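Local coordinates for protein geranyltranstransferase (Staphylococcus aureus, PDB 1RTR) that probably makes farnesyl diphosphate, a precursor of longer isoprenoids, by head-to-tail condensation of isopentenyl diphosphate with an allylic diphosphate, at residues E32-S37 / G112-T117. Numbering follows the deposited sequence.
Sequences ESMLYS and GDALLT
Met34 reaches across from helix 30-38 to lie over Ala114 and alongside Leu115 of helix 105-124, a small apolar helix-helix contact in the largely helical isoprenoid synthase fold. The two backbones approach most closely at Met34 and Leu115, whose CA atoms are 6.9 Å apart, and just 178 Å² is buried between the segments, nearly all of it by these three residues. Met34 and Leu115 point toward each other's helix and run antiparallel to each other as they pass, so they meet side by side: CG of Met34 is 4.1 Å from CG of Leu115, the branch point of that side chain. Beyond this, the thioether takes over. Met34 SD stands 3.7 Å from CB of Ala114, and the chain then bends at its last torsion (chi3 77°), which keeps the terminal methyl beside the same partner, with Met34 CE 3.9 Å from Ala114 CB. The single methyl of Ala114 thus meets both the sulfur and the terminal methyl of Met34.

All three residues are buried: Ile21 also packs on Met34, and Val151 of the second subunit on Ala114. The contact therefore joins helix 30-38 to a helix that itself lies at the dimer interface. There Asp113, one residue before Ala114, hydrogen-bonds through OD2 to His81 of its own chain and through OD1 to His81 of the second subunit.

Within helix 105-124, the main-chain carbonyl oxygen of Asp113 accepts two bonds from Thr117, the hydroxyl coming in on the other side of the carbonyl plane from the backbone N. Thr117 N supplies the regular helical bond at 3.0 Å, and the hydroxyl of the same residue adds the other: Thr117 OG1 lies 2.6 Å from Asp113 O, tilted 31° from the carbonyl plane.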
ATOM      1  N   GLU A  32      10.695  -3.857  14.543  1.00 65.61           N
ATOM      2  CA  GLU A  32      11.826  -4.790  14.473  1.00 65.30           C
ATOM      3  C   GLU A  32      11.532  -5.929  13.491  1.00 64.15           C
ATOM      4  O   GLU A  32      12.449  -6.468  12.870  1.00 63.92           O
ATOM      5  CB  GLU A  32      12.348  -5.269  15.852  1.00 65.70           C
ATOM      6  CG  GLU A  32      11.312  -5.774  16.846  1.00 68.60           C
ATOM      7  CD  GLU A  32      11.817  -6.909  17.750  1.00 72.92           C
ATOM      8  OE1 GLU A  32      12.795  -7.625  17.377  1.00 73.43           O
ATOM      9  OE2 GLU A  32      11.210  -7.102  18.840  1.00 73.43           O
ATOM     10  N   SER A  33      10.252  -6.259  13.327  1.00 62.92           N
ATOM     11  CA  SER A  33       9.807  -7.164  12.274  1.00 61.64           C
ATOM     12  C   SER A  33      10.008  -6.557  10.873  1.00 61.15           C
ATOM     13  O   SER A  33      10.545  -7.209   9.988  1.00 61.07           O
ATOM     14  CB  SER A  33       8.345  -7.526  12.491  1.00 61.61           C
ATOM     15  OG  SER A  33       7.893  -8.434  11.504  1.00 61.90           O
ATOM     16  N   MET A  34       9.579  -5.309  10.682  1.00 60.37           N
ATOM     17  CA  MET A  34       9.796  -4.578   9.433  1.00 59.50           C
ATOM     18  C   MET A  34      11.280  -4.555   9.087  1.00 60.05           C
ATOM     19  O   MET A  34      11.677  -4.947   7.986  1.00 60.05           O
ATOM     20  CB  MET A  34       9.256  -3.136   9.527  1.00 58.74           C
ATOM     21  CG  MET A  34       7.719  -2.992   9.487  1.00 55.33           C
ATOM     22  SD  MET A  34       7.071  -1.424  10.176  1.00 47.11           S
ATOM     23  CE  MET A  34       7.416  -0.327   8.875  1.00 48.41           C
ATOM     24  N   LEU A  35      12.088  -4.102  10.047  1.00 60.75           N
ATOM     25  CA  LEU A  35      13.539  -3.977   9.902  1.00 61.06           C
ATOM     26  C   LEU A  35      14.237  -5.314   9.674  1.00 61.34           C
ATOM     27  O   LEU A  35      15.183  -5.400   8.892  1.00 61.21           O
ATOM     28  CB  LEU A  35      14.132  -3.289  11.131  1.00 60.94           C
ATOM     29  CG  LEU A  35      14.649  -1.853  11.010  1.00 61.48           C
ATOM     30  CD1 LEU A  35      14.535  -1.244   9.599  1.00 60.10           C
ATOM     31  CD2 LEU A  35      13.946  -0.975  12.032  1.00 62.49           C
ATOM     32  N   TYR A  36      13.764  -6.350  10.356  1.00 62.07           N
ATOM     33  CA  TYR A  36      14.314  -7.694  10.187  1.00 63.09           C
ATOM     34  C   TYR A  36      14.350  -8.124   8.718  1.00 63.38           C
ATOM     35  O   TYR A  36      15.412  -8.508   8.216  1.00 63.70           O
ATOM     36  CB  TYR A  36      13.550  -8.722  11.042  1.00 63.11           C
ATOM     37  CG  TYR A  36      14.063 -10.143  10.920  1.00 64.35           C
ATOM     38  CD1 TYR A  36      15.258 -10.541  11.534  1.00 63.99           C
ATOM     39  CD2 TYR A  36      13.352 -11.094  10.183  1.00 66.21           C
ATOM     40  CE1 TYR A  36      15.730 -11.849  11.420  1.00 64.17           C
ATOM     41  CE2 TYR A  36      13.814 -12.414  10.066  1.00 66.64           C
ATOM     42  CZ  TYR A  36      15.003 -12.781  10.684  1.00 66.05           C
ATOM     43  OH  TYR A  36      15.442 -14.084  10.553  1.00 66.31           O
ATOM     44  N   SER A  37      13.199  -8.058   8.040  1.00 63.44           N
ATOM     45  CA  SER A  37      13.106  -8.436   6.627  1.00 63.62           C
ATOM     46  C   SER A  37      13.791  -7.429   5.703  1.00 63.92           C
ATOM     47  O   SER A  37      14.406  -7.803   4.710  1.00 63.84           O
ATOM     48  CB  SER A  37      11.652  -8.617   6.208  1.00 63.38           C
ATOM     49  OG  SER A  37      11.016  -9.609   6.982  1.00 63.38           O
ATOM     50  N   GLY A 112       4.220  -6.541   6.691  1.00 48.53           N
ATOM     51  CA  GLY A 112       4.068  -6.365   5.258  1.00 47.66           C
ATOM     52  C   GLY A 112       3.222  -5.149   4.929  1.00 47.33           C
ATOM     53  O   GLY A 112       3.664  -4.253   4.196  1.00 47.58           O
ATOM     54  N   ASP A 113       2.012  -5.106   5.487  1.00 46.73           N
ATOM     55  CA  ASP A 113       1.088  -3.988   5.266  1.00 46.16           C
ATOM     56  C   ASP A 113       1.708  -2.625   5.568  1.00 45.79           C
ATOM     57  O   ASP A 113       1.510  -1.659   4.808  1.00 45.38           O
ATOM     58  CB  ASP A 113      -0.170  -4.181   6.094  1.00 46.35           C
ATOM     59  CG  ASP A 113      -0.984  -5.364   5.624  1.00 47.94           C
ATOM     60  OD1 ASP A 113      -1.962  -5.742   6.313  1.00 49.83           O
ATOM     61  OD2 ASP A 113      -0.699  -5.991   4.582  1.00 49.24           O
ATOM     62  N   ALA A 114       2.476  -2.565   6.659  1.00 44.74           N
ATOM     63  CA  ALA A 114       3.129  -1.346   7.064  1.00 44.04           C
ATOM     64  C   ALA A 114       4.185  -0.925   6.038  1.00 43.76           C
ATOM     65  O   ALA A 114       4.319   0.265   5.706  1.00 43.47           O
ATOM     66  CB  ALA A 114       3.740  -1.503   8.471  1.00 44.31           C
ATOM     67  N   LEU A 115       4.927  -1.893   5.516  1.00 43.85           N
ATOM     68  CA  LEU A 115       6.004  -1.571   4.574  1.00 43.70           C
ATOM     69  C   LEU A 115       5.426  -1.050   3.261  1.00 43.71           C
ATOM     70  O   LEU A 115       5.931  -0.055   2.709  1.00 43.97           O
ATOM     71  CB  LEU A 115       6.928  -2.770   4.340  1.00 43.82           C
ATOM     72  CG  LEU A 115       7.980  -3.054   5.421  1.00 43.91           C
ATOM     73  CD1 LEU A 115       8.397  -4.502   5.357  1.00 43.32           C
ATOM     74  CD2 LEU A 115       9.193  -2.152   5.267  1.00 41.89           C
ATOM     75  N   LEU A 116       4.358  -1.696   2.788  1.00 42.96           N
ATOM     76  CA  LEU A 116       3.614  -1.197   1.652  1.00 43.19           C
ATOM     77  C   LEU A 116       3.222   0.249   1.890  1.00 43.28           C
ATOM     78  O   LEU A 116       3.514   1.122   1.072  1.00 43.60           O
ATOM     79  CB  LEU A 116       2.351  -2.044   1.415  1.00 43.83           C
ATOM     80  CG  LEU A 116       1.876  -2.269  -0.022  1.00 44.16           C
ATOM     81  CD1 LEU A 116       0.429  -2.790  -0.121  1.00 43.69           C
ATOM     82  CD2 LEU A 116       2.071  -1.051  -0.908  1.00 43.33           C
ATOM     83  N   THR A 117       2.569   0.511   3.020  1.00 43.04           N
ATOM     84  CA  THR A 117       2.191   1.868   3.361  1.00 43.25           C
ATOM     85  C   THR A 117       3.402   2.816   3.421  1.00 43.82           C
ATOM     86  O   THR A 117       3.353   3.923   2.857  1.00 44.35           O
ATOM     87  CB  THR A 117       1.421   1.881   4.692  1.00 43.36           C
ATOM     88  OG1 THR A 117       0.533   0.765   4.736  1.00 43.23           O
ATOM     89  CG2 THR A 117       0.472   3.071   4.768  1.00 42.94           C
TER